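PDB 3NUF: PRD-containing transcription regulator from Lactobacillus casei, which probably regulates transcription in response to sugar supply, through a helical PTS regulation domain (PRD) of the kind controlled by the phosphotransferase system. Local coordinates for residues Ala30-Asn33 / Tyr34-Leu38; Gln52-Thr55 / Asn56-Glu60; Gln95-Gly98 / His99-Val102. One frame throughout, in Å; residues are numbered along the deposited sequence.

Contact 1: residues Ala30-Asn33 / Tyr34-Leu38; sequences ALVN and YVIKL. With EDO (1,2-ethanediol), chain G.
Ile-36 reaches back one turn to Val-32, and the two meet methyl to methyl, Val-32 CG1 lying 3.8 Å from Ile-36 CD1. The branch gets there because CG1 of Ile-36 stands anti to its own carbonyl carbon (chi1 -72°), which swings it over the preceding turn; on the way it covers the oxygen of Val-32, with 3.3 Å between Ile-36 CG1 and Val-32 O. One residue further on, Lys-37 makes a similar wrap. Its chain bends at chi3 (-79°) and folds down over the backbone of Asn-33, putting Lys-37 CE 3.2 Å from Asn-33 O and 4.0 Å from Asn-33 CB, so the aliphatic part fills the hollow beside that carbonyl.

All of this lies within helix 25-41 of the all-helical PRD, where the backbone N atoms of residues 34 to 37 donate to the carbonyls four residues earlier. On the buried side, Leu-31 and Val-35 run side by side and point the same way, Leu-31 CD1 standing 4.2 Å from Val-35 CG2. Leu-58 of helix 48-67 packs on Val-35, while Ile-97 of helix 84-97 covers Leu-31.

Tyr-34 sets its CB against the carbonyl of Ala-30, 3.3 Å from Ala-30 O, and sends its ring away from it to stack with His-96. The hydroxyl lies close to O1 of an ethanediol that meets the ring edge in plane, although the modelled separation is too short to be trusted. Gln-92 NE2 adds a weak hydrogen bond to the same hydroxyl.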
ATOM      1  N   ALA A  30      10.358  -0.280  -5.564  1.00 12.97           N
ATOM      2  CA  ALA A  30       9.690   0.784  -6.302  1.00 13.63           C
ATOM      3  C   ALA A  30       8.289   1.064  -5.763  1.00 13.56           C
ATOM      4  O   ALA A  30       7.891   2.221  -5.571  1.00 13.78           O
ATOM      5  CB  ALA A  30       9.612   0.448  -7.785  1.00 14.37           C
ATOM      6  N   LEU A  31       7.583  -0.020  -5.467  1.00 11.79           N
ATOM      7  CA  LEU A  31       6.185   0.124  -4.987  1.00 11.80           C
ATOM      8  C   LEU A  31       6.137   0.768  -3.578  1.00 11.74           C
ATOM      9  O   LEU A  31       5.340   1.677  -3.351  1.00 13.08           O
ATOM     10  CB  LEU A  31       5.482  -1.242  -5.005  1.00 11.35           C
ATOM     11  CG  LEU A  31       4.045  -1.258  -4.499  1.00 10.40           C
ATOM     12  CD1 LEU A  31       3.172  -0.290  -5.295  1.00 11.94           C
ATOM     13  CD2 LEU A  31       3.473  -2.686  -4.581  1.00 13.02           C
ATOM     14  N   VAL A  32       6.933   0.250  -2.640  1.00 12.78           N
ATOM     15  CA  VAL A  32       6.984   0.877  -1.324  1.00 11.68           C
ATOM     16  C   VAL A  32       7.365   2.349  -1.421  1.00 12.97           C
ATOM     17  O   VAL A  32       6.736   3.221  -0.787  1.00 13.63           O
ATOM     18  CB  VAL A  32       7.965   0.100  -0.413  1.00 12.86           C
ATOM     19  CG1 VAL A  32       8.147   0.831   0.921  1.00 18.73           C
ATOM     20  CG2 VAL A  32       7.442  -1.260  -0.143  1.00 15.09           C
ATOM     21  N   ASN A  33       8.408   2.672  -2.189  1.00 14.06           N
ATOM     22  CA  ASN A  33       8.779   4.042  -2.380  1.00 15.33           C
ATOM     23  C   ASN A  33       7.615   4.890  -2.909  1.00 14.98           C
ATOM     24  O   ASN A  33       7.363   6.010  -2.463  1.00 16.04           O
ATOM     25  CB  ASN A  33       9.919   4.171  -3.389  1.00 15.83           C
ATOM     26  CG  ASN A  33      11.259   3.662  -2.900  1.00 20.39           C
ATOM     27  OD1 ASN A  33      11.455   3.414  -1.749  1.00 20.23           O
ATOM     28  ND2 ASN A  33      12.190   3.526  -3.846  1.00 19.80           N
ATOM     29  N   TYR A  34       6.917   4.353  -3.939  1.00 14.05           N
ATOM     30  CA  TYR A  34       5.775   5.043  -4.550  1.00 14.06           C
ATOM     31  C   TYR A  34       4.694   5.347  -3.518  1.00 12.65           C
ATOM     32  O   TYR A  34       4.160   6.474  -3.438  1.00 12.80           O
ATOM     33  CB  TYR A  34       5.220   4.224  -5.717  1.00 14.92           C
ATOM     34  CG  TYR A  34       3.900   4.671  -6.258  1.00 13.41           C
ATOM     35  CD1 TYR A  34       3.838   5.625  -7.248  1.00 14.67           C
ATOM     36  CD2 TYR A  34       2.707   4.133  -5.801  1.00 14.14           C
ATOM     37  CE1 TYR A  34       2.633   6.026  -7.759  1.00 16.50           C
ATOM     38  CE2 TYR A  34       1.498   4.567  -6.286  1.00 15.35           C
ATOM     39  CZ  TYR A  34       1.496   5.498  -7.264  1.00 15.08           C
ATOM     40  OH  TYR A  34       0.279   5.926  -7.794  1.00 21.89           O
ATOM     41  N   VAL A  35       4.359   4.348  -2.717  1.00 12.29           N
ATOM     42  CA  VAL A  35       3.302   4.525  -1.705  1.00 12.66           C
ATOM     43  C   VAL A  35       3.699   5.568  -0.633  1.00 12.66           C
ATOM     44  O   VAL A  35       2.886   6.420  -0.245  1.00 13.48           O
ATOM     45  CB  VAL A  35       2.861   3.239  -1.096  1.00 11.33           C
ATOM     46  CG1 VAL A  35       1.825   3.478   0.003  1.00 12.80           C
ATOM     47  CG2 VAL A  35       2.235   2.342  -2.170  1.00 13.07           C
ATOM     48  N   ILE A  36       4.949   5.518  -0.189  1.00 13.11           N
ATOM     49  CA  ILE A  36       5.444   6.488   0.802  1.00 13.44           C
ATOM     50  C   ILE A  36       5.320   7.899   0.222  1.00 15.12           C
ATOM     51  O   ILE A  36       4.828   8.830   0.874  1.00 15.06           O
ATOM     52  CB  ILE A  36       6.883   6.176   1.201  1.00 14.76           C
ATOM     53  CG1 ILE A  36       6.930   4.925   2.069  1.00 15.61           C
ATOM     54  CG2 ILE A  36       7.480   7.376   1.951  1.00 17.83           C
ATOM     55  CD1 ILE A  36       8.352   4.388   2.348  1.00 17.40           C
ATOM     56  N   LYS A  37       5.758   8.080  -1.003  1.00 15.22           N
ATOM     57  CA  LYS A  37       5.687   9.402  -1.663  1.00 16.37           C
ATOM     58  C   LYS A  37       4.288   9.896  -1.955  1.00 16.05           C
ATOM     59  O   LYS A  37       3.960  11.089  -1.838  1.00 15.82           O
ATOM     60  CB  LYS A  37       6.529   9.374  -2.900  1.00 16.70           C
ATOM     61  CG  LYS A  37       8.035   9.281  -2.586  1.00 24.40           C
ATOM     62  CD  LYS A  37       8.882   9.246  -3.852  1.00 27.52           C
ATOM     63  CE  LYS A  37       8.942   7.922  -4.546  1.00 33.35           C
ATOM     64  NZ  LYS A  37       9.944   7.926  -5.716  1.00 36.48           N
ATOM     65  N   LEU A  38       3.413   8.978  -2.361  1.00 14.27           N
ATOM     66  CA  LEU A  38       2.043   9.311  -2.631  1.00 14.68           C
ATOM     67  C   LEU A  38       1.371   9.749  -1.316  1.00 15.41           C
ATOM     68  O   LEU A  38       0.659  10.770  -1.223  1.00 15.80           O
ATOM     69  CB  LEU A  38       1.316   8.048  -3.175  1.00 14.44           C
ATOM     70  CG  LEU A  38      -0.137   8.280  -3.475  1.00 16.70           C
ATOM     71  CD1 LEU A  38      -0.312   9.240  -4.637  1.00 22.68           C
ATOM     72  CD2 LEU A  38      -0.859   6.979  -3.835  1.00 15.91           C
TER
HETATM   73  C1  EDO G 308       0.640   7.311 -10.514  1.00 30.85           C
HETATM   74  O1  EDO G 308       0.030   7.681  -9.275  1.00 42.07           O
HETATM   75  C2  EDO G 308      -0.416   6.666 -11.368  1.00 29.45           C
HETATM   76  O2  EDO G 308       0.019   5.355 -11.752  1.00 38.09           O

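Contact 2: residues Gln52-Thr55 / Asn56-Glu60; sequences QVLT and NHLIE. With EDO (1,2-ethanediol), chain F.
From Asn-56 to Ile-59 each backbone N donates to the carbonyl four residues back, Gln-52 to Thr-55, in regular alpha-helical fashion, the bonds running from 2.8 Å for Leu-58 N to Leu-54 O up to 3.3 Å for His-57 N to Val-53 O. The longer bond belongs to a carbonyl with a second donor: a water gives a hydrogen bond to Val-53 O at 2.7 Å. That water in turn accepts from the side-chain amide of Asn-56, at 3.3 Å from ND2, and so ties the two turns together on the exposed side.

Leu-54 and Leu-58 pack obliquely across the turn. Leu-58 lays CD1 against the branch point of Leu-54, 3.7 Å from Leu-54 CG, and its own CG comes within 4.0 Å of Leu-54 CD1, so each branched end sits against the other. With an alanine at Leu-54, Leu-58 CD1 would probably lose the branch it rests on, and a gap would be likely to open facing Val-35 and Leu-108.

Thr-55 divides its two branches. CG2, anti to the backbone N, leans forward to Ile-59 CD1 at 3.7 Å, while OG1 turns back to hydrogen-bond the carbonyl of Leu-51, which satisfies the buried hydroxyl. Past this pair, an ethanediol gives Ile-59 O only a weak hydrogen bond.

Helix 48-67 is thus packed on several sides: Leu-54 and Leu-58 against Val-35 of helix 25-41, Thr-55 and Gln-52 against Val-15 of helix 13-21, and His-57 against helix 104-115, where its ring meets that of His-111 with the planes at about 20°.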
ATOM      1  N   GLN A  52       6.338  -1.322   8.123  1.00 16.01           N
ATOM      2  CA  GLN A  52       6.529  -2.766   8.056  1.00 17.19           C
ATOM      3  C   GLN A  52       5.256  -3.507   7.671  1.00 16.60           C
ATOM      4  O   GLN A  52       5.241  -4.369   6.775  1.00 17.25           O
ATOM      5  CB  GLN A  52       7.000  -3.302   9.424  1.00 19.60           C
ATOM      6  CG  GLN A  52       8.439  -3.081   9.745  1.00 24.08           C
ATOM      7  CD  GLN A  52       8.800  -3.690  11.108  1.00 25.52           C
ATOM      8  OE1 GLN A  52       8.533  -4.858  11.342  1.00 35.71           O
ATOM      9  NE2 GLN A  52       9.410  -2.903  11.968  1.00 33.89           N
ATOM     10  N   VAL A  53       4.174  -3.193   8.357  1.00 14.86           N
ATOM     11  CA  VAL A  53       2.883  -3.806   8.108  1.00 16.82           C
ATOM     12  C   VAL A  53       2.379  -3.470   6.708  1.00 15.06           C
ATOM     13  O   VAL A  53       1.909  -4.321   5.976  1.00 14.66           O
ATOM     14  CB  VAL A  53       1.890  -3.383   9.216  1.00 19.08           C
ATOM     15  CG1 VAL A  53       0.504  -3.883   8.947  1.00 19.15           C
ATOM     16  CG2 VAL A  53       2.347  -3.917  10.578  1.00 19.48           C
ATOM     17  N   LEU A  54       2.559  -2.246   6.311  1.00 13.18           N
ATOM     18  CA  LEU A  54       2.220  -1.803   4.940  1.00 13.52           C
ATOM     19  C   LEU A  54       2.988  -2.554   3.883  1.00 13.01           C
ATOM     20  O   LEU A  54       2.457  -3.054   2.878  1.00 12.91           O
ATOM     21  CB  LEU A  54       2.442  -0.303   4.770  1.00 13.40           C
ATOM     22  CG  LEU A  54       2.265   0.228   3.371  1.00 12.91           C
ATOM     23  CD1 LEU A  54       0.776   0.200   2.973  1.00 14.97           C
ATOM     24  CD2 LEU A  54       2.852   1.666   3.243  1.00 17.87           C
ATOM     25  N   THR A  55       4.298  -2.678   4.094  1.00 13.44           N
ATOM     26  CA  THR A  55       5.166  -3.354   3.145  1.00 13.01           C
ATOM     27  C   THR A  55       4.743  -4.778   2.956  1.00 12.85           C
ATOM     28  O   THR A  55       4.699  -5.284   1.838  1.00 12.99           O
ATOM     29  CB  THR A  55       6.664  -3.259   3.586  1.00 14.31           C
ATOM     30  OG1 THR A  55       7.031  -1.900   3.554  1.00 14.57           O
ATOM     31  CG2 THR A  55       7.572  -4.041   2.655  1.00 16.34           C
ATOM     32  N   ASN A  56       4.444  -5.489   4.044  1.00 13.01           N
ATOM     33  CA  ASN A  56       4.018  -6.868   3.934  1.00 12.94           C
ATOM     34  C   ASN A  56       2.796  -6.968   3.018  1.00 11.85           C
ATOM     35  O   ASN A  56       2.710  -7.835   2.143  1.00 13.26           O
ATOM     36  CB  ASN A  56       3.722  -7.465   5.344  1.00 14.40           C
ATOM     37  CG  ASN A  56       3.278  -8.909   5.296  1.00 20.54           C
ATOM     38  OD1 ASN A  56       4.104  -9.794   5.137  1.00 25.83           O
ATOM     39  ND2 ASN A  56       1.946  -9.147   5.380  1.00 23.23           N
ATOM     40  N   HIS A  57       1.859  -6.059   3.220  1.00 13.59           N
ATOM     41  CA  HIS A  57       0.629  -6.103   2.426  1.00 12.08           C
ATOM     42  C   HIS A  57       0.894  -5.718   0.966  1.00 12.68           C
ATOM     43  O   HIS A  57       0.345  -6.342   0.043  1.00 12.32           O
ATOM     44  CB  HIS A  57      -0.454  -5.211   3.005  1.00 11.93           C
ATOM     45  CG  HIS A  57      -1.774  -5.417   2.339  1.00 12.17           C
ATOM     46  ND1 HIS A  57      -2.414  -6.647   2.397  1.00 14.84           N
ATOM     47  CD2 HIS A  57      -2.510  -4.634   1.511  1.00 12.10           C
ATOM     48  CE1 HIS A  57      -3.506  -6.586   1.637  1.00 14.64           C
ATOM     49  NE2 HIS A  57      -3.595  -5.377   1.099  1.00 13.88           N
ATOM     50  N   LEU A  58       1.735  -4.715   0.758  1.00 11.76           N
ATOM     51  CA  LEU A  58       2.081  -4.314  -0.613  1.00 11.16           C
ATOM     52  C   LEU A  58       2.778  -5.442  -1.373  1.00 12.98           C
ATOM     53  O   LEU A  58       2.489  -5.705  -2.547  1.00 11.67           O
ATOM     54  CB  LEU A  58       2.906  -3.050  -0.660  1.00 12.84           C
ATOM     55  CG  LEU A  58       2.250  -1.743  -0.250  1.00 12.18           C
ATOM     56  CD1 LEU A  58       3.332  -0.637  -0.075  1.00 13.07           C
ATOM     57  CD2 LEU A  58       1.111  -1.346  -1.190  1.00 13.07           C
ATOM     58  N   ILE A  59       3.681  -6.150  -0.715  1.00 12.23           N
ATOM     59  CA  ILE A  59       4.309  -7.312  -1.333  1.00 12.53           C
ATOM     60  C   ILE A  59       3.312  -8.395  -1.698  1.00 11.41           C
ATOM     61  O   ILE A  59       3.391  -8.971  -2.803  1.00 11.92           O
ATOM     62  CB  ILE A  59       5.432  -7.851  -0.434  1.00 15.16           C
ATOM     63  CG1 ILE A  59       6.587  -6.836  -0.440  1.00 16.18           C
ATOM     64  CG2 ILE A  59       5.938  -9.224  -0.903  1.00 16.05           C
ATOM     65  CD1 ILE A  59       7.701  -7.106   0.646  1.00 18.46           C
ATOM     66  N   GLU A  60       2.355  -8.646  -0.815  0.50 12.22           N
ATOM     67  CA  GLU A  60       1.303  -9.595  -1.112  0.50 12.21           C
ATOM     68  C   GLU A  60       0.463  -9.183  -2.337  0.50 11.91           C
ATOM     69  O   GLU A  60       0.191  -9.993  -3.218  0.50 12.40           O
ATOM     70  CB  GLU A  60       0.404  -9.776   0.123  0.50 15.05           C
ATOM     71  CG  GLU A  60      -0.807 -10.646  -0.132  0.50 15.25           C
ATOM     72  CD  GLU A  60      -1.778 -10.689   1.064  0.50 18.11           C
ATOM     73  OE1 GLU A  60      -1.278 -11.094   2.146  0.50 19.82           O
ATOM     74  OE2 GLU A  60      -2.989 -10.313   0.943  0.50 16.62           O
TER
HETATM   75  C1  EDO F 307       7.308  -9.876  -5.637  1.00 34.09           C
HETATM   76  O1  EDO F 307       7.387 -10.748  -6.778  1.00 41.57           O
HETATM   77  C2  EDO F 307       5.925  -9.825  -5.002  1.00 33.85           C
HETATM   78  O2  EDO F 307       5.594 -11.013  -4.273  1.00 42.36           O
HETATM   79  O   HOH W   1       0.320  -6.445   6.349  1.00 21.99           O

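Contact 3: residues Gln95-Gly98 / His99-Val102; sequences QHIG and HLEV. With EDO (1,2-ethanediol), chain G.
Gly-98 and His-99 both take positive phi where the helix gives way to the loop. At Gly-98, the first residue past helix 84-97, phi is 82°, a value most easily met by a residue without a side chain; His-99 follows at 54°, in the left-handed helical region. A glycine with positive phi just past the last helical residue is a common way for a helix to end.

No direct hydrogen bond joins residues 95-98 to residues 99-102, and two waters do that work. One donates to Ile-97 O, at 2.7 Å, and lies in the plane of the His-99 imidazole at its edge, 2.7 Å from ND1. The ring is brought there by a CG set beside the backbone N (chi1 -64°), which turns it back toward the helix end. The other water donates to two acceptors, Gln-95 OE1 at 3.0 Å and Leu-100 O at 2.8 Å, spanning the bend from the last helical turn to the loop.

Leu-100 supplies the apolar contact, its CD1 coming against the branched flank of Ile-97, 3.8 Å from CG2. His-96 points elsewhere, toward helix 25-41: its ND1 is hydrogen-bonded at 3.1 Å to O2 of an ethanediol lying at the ring edge.

The turn carries the chain from helix 84-97 towards helix 104-115, with Ile-97 and Leu-100 together resting on Met-61 and Ser-65 of helix 48-67.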
ATOM      1  N   GLN A  95      -4.647   0.622  -8.851  1.00  9.24           N
ATOM      2  CA  GLN A  95      -4.591   0.872 -10.263  1.00  9.95           C
ATOM      3  C   GLN A  95      -3.197   1.032 -10.797  1.00 11.33           C
ATOM      4  O   GLN A  95      -2.920   0.637 -11.927  1.00 12.60           O
ATOM      5  CB  GLN A  95      -5.513   2.026 -10.626  1.00 10.26           C
ATOM      6  CG  GLN A  95      -6.984   1.794 -10.280  1.00 10.63           C
ATOM      7  CD  GLN A  95      -7.549   0.534 -10.883  1.00 11.79           C
ATOM      8  OE1 GLN A  95      -8.082  -0.368 -10.180  1.00 14.65           O
ATOM      9  NE2 GLN A  95      -7.437   0.433 -12.142  1.00  9.96           N
ATOM     10  N   HIS A  96      -2.358   1.666 -10.020  1.00  9.95           N
ATOM     11  CA  HIS A  96      -0.945   1.808 -10.358  1.00  9.83           C
ATOM     12  C   HIS A  96      -0.239   0.480 -10.490  1.00 10.08           C
ATOM     13  O   HIS A  96       0.496   0.295 -11.460  1.00 12.88           O
ATOM     14  CB  HIS A  96      -0.220   2.682  -9.290  1.00 10.00           C
ATOM     15  CG  HIS A  96       1.268   2.679  -9.400  1.00 12.70           C
ATOM     16  ND1 HIS A  96       1.929   3.454 -10.318  1.00 20.09           N
ATOM     17  CD2 HIS A  96       2.209   2.000  -8.715  1.00 15.41           C
ATOM     18  CE1 HIS A  96       3.237   3.262 -10.163  1.00 17.16           C
ATOM     19  NE2 HIS A  96       3.433   2.360  -9.221  1.00 18.43           N
ATOM     20  N   ILE A  97      -0.473  -0.450  -9.589  1.00  9.55           N
ATOM     21  CA  ILE A  97       0.130  -1.787  -9.677  1.00  9.64           C
ATOM     22  C   ILE A  97      -0.362  -2.495 -10.920  1.00 10.04           C
ATOM     23  O   ILE A  97       0.461  -3.087 -11.626  1.00 11.91           O
ATOM     24  CB  ILE A  97      -0.168  -2.591  -8.417  1.00 10.72           C
ATOM     25  CG1 ILE A  97       0.480  -2.007  -7.166  1.00  9.89           C
ATOM     26  CG2 ILE A  97       0.297  -4.056  -8.555  1.00 11.91           C
ATOM     27  CD1 ILE A  97      -0.085  -2.515  -5.860  1.00 11.30           C
ATOM     28  N   GLY A  98      -1.640  -2.429 -11.177  1.00 10.62           N
ATOM     29  CA  GLY A  98      -2.233  -3.093 -12.313  1.00 10.82           C
ATOM     30  C   GLY A  98      -2.509  -4.562 -12.061  1.00 10.85           C
ATOM     31  O   GLY A  98      -1.994  -5.158 -11.119  1.00 10.35           O
ATOM     32  N   HIS A  99      -3.339  -5.141 -12.916  1.00  9.97           N
ATOM     33  CA  HIS A  99      -3.722  -6.559 -12.854  1.00  9.11           C
ATOM     34  C   HIS A  99      -4.272  -6.985 -11.507  1.00  9.75           C
ATOM     35  O   HIS A  99      -4.077  -8.139 -11.080  1.00 11.30           O
ATOM     36  CB  HIS A  99      -2.525  -7.451 -13.253  1.00 11.21           C
ATOM     37  CG  HIS A  99      -2.115  -7.249 -14.656  1.00 10.39           C
ATOM     38  ND1 HIS A  99      -1.035  -6.491 -15.005  1.00 11.52           N
ATOM     39  CD2 HIS A  99      -2.665  -7.688 -15.809  1.00 10.18           C
ATOM     40  CE1 HIS A  99      -0.926  -6.488 -16.328  1.00 12.30           C
ATOM     41  NE2 HIS A  99      -1.891  -7.231 -16.842  1.00 11.12           N
ATOM     42  N   LEU A 100      -4.972  -6.082 -10.854  1.00  9.52           N
ATOM     43  CA  LEU A 100      -5.651  -6.341  -9.627  1.00  9.82           C
ATOM     44  C   LEU A 100      -7.100  -5.990  -9.707  1.00 12.03           C
ATOM     45  O   LEU A 100      -7.492  -5.112 -10.475  1.00 13.00           O
ATOM     46  CB  LEU A 100      -5.016  -5.552  -8.484  1.00  9.48           C
ATOM     47  CG  LEU A 100      -3.618  -6.005  -8.035  1.00  9.62           C
ATOM     48  CD1 LEU A 100      -3.039  -5.016  -7.007  1.00 12.46           C
ATOM     49  CD2 LEU A 100      -3.668  -7.437  -7.469  1.00 10.94           C
ATOM     50  N   GLU A 101      -7.893  -6.613  -8.846  1.00 11.02           N
ATOM     51  CA  GLU A 101      -9.280  -6.235  -8.741  1.00  9.93           C
ATOM     52  C   GLU A 101      -9.473  -4.942  -7.969  1.00 10.26           C
ATOM     53  O   GLU A 101      -8.739  -4.661  -7.018  1.00 10.80           O
ATOM     54  CB  GLU A 101     -10.073  -7.340  -8.054  1.00 12.49           C
ATOM     55  CG  GLU A 101      -9.981  -8.662  -8.800  1.00 13.94           C
ATOM     56  CD  GLU A 101     -10.440  -8.641 -10.254  1.00 16.30           C
ATOM     57  OE1 GLU A 101     -11.550  -8.068 -10.455  1.00 16.82           O
ATOM     58  OE2 GLU A 101      -9.761  -9.223 -11.155  1.00 15.70           O
ATOM     59  N   VAL A 102     -10.454  -4.155  -8.379  1.00  9.45           N
ATOM     60  CA  VAL A 102     -10.717  -2.870  -7.754  1.00  9.58           C
ATOM     61  C   VAL A 102     -10.806  -2.989  -6.231  1.00 10.37           C
ATOM     62  O   VAL A 102     -10.281  -2.146  -5.508  1.00 10.41           O
ATOM     63  CB  VAL A 102     -12.017  -2.197  -8.317  1.00 10.56           C
ATOM     64  CG1 VAL A 102     -12.432  -0.958  -7.509  1.00 12.17           C
ATOM     65  CG2 VAL A 102     -11.797  -1.815  -9.783  1.00 13.32           C
TER
HETATM   66  C1  EDO G 308       0.640   7.311 -10.514  1.00 30.85           C
HETATM   67  O1  EDO G 308       0.030   7.681  -9.275  1.00 42.07           O
HETATM   68  C2  EDO G 308      -0.416   6.666 -11.368  1.00 29.45           C
HETATM   69  O2  EDO G 308       0.019   5.355 -11.752  1.00 38.09           O
HETATM   70  O   HOH W   2      -8.975  -2.939 -11.501  1.00 14.26           O
HETATM   71  O   HOH W   3       0.686  -5.247 -13.272  1.00 15.83           O

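The three contacts follow one another along a single PRD: contact 1 within helix 25-41, contact 2 within helix 48-67, and contact 3 where helix 84-97 ends in the loop before helix 104-115. Contacts 1 and 2 have centres about 12 Å apart and pack directly, Val-32 CG2 standing 3.8 Å from Thr-55 OG1. Contact 3 is centred about 15 Å from contact 1, yet their side chains touch, and one ethanediol meets both. Contacts 2 and 3, with centres about 16 Å apart, do not touch. Contact 1 thus packs against both of the others, while contact 3 also meets helix 48-67 directly, beyond contact 2, so the three helices form one bundle.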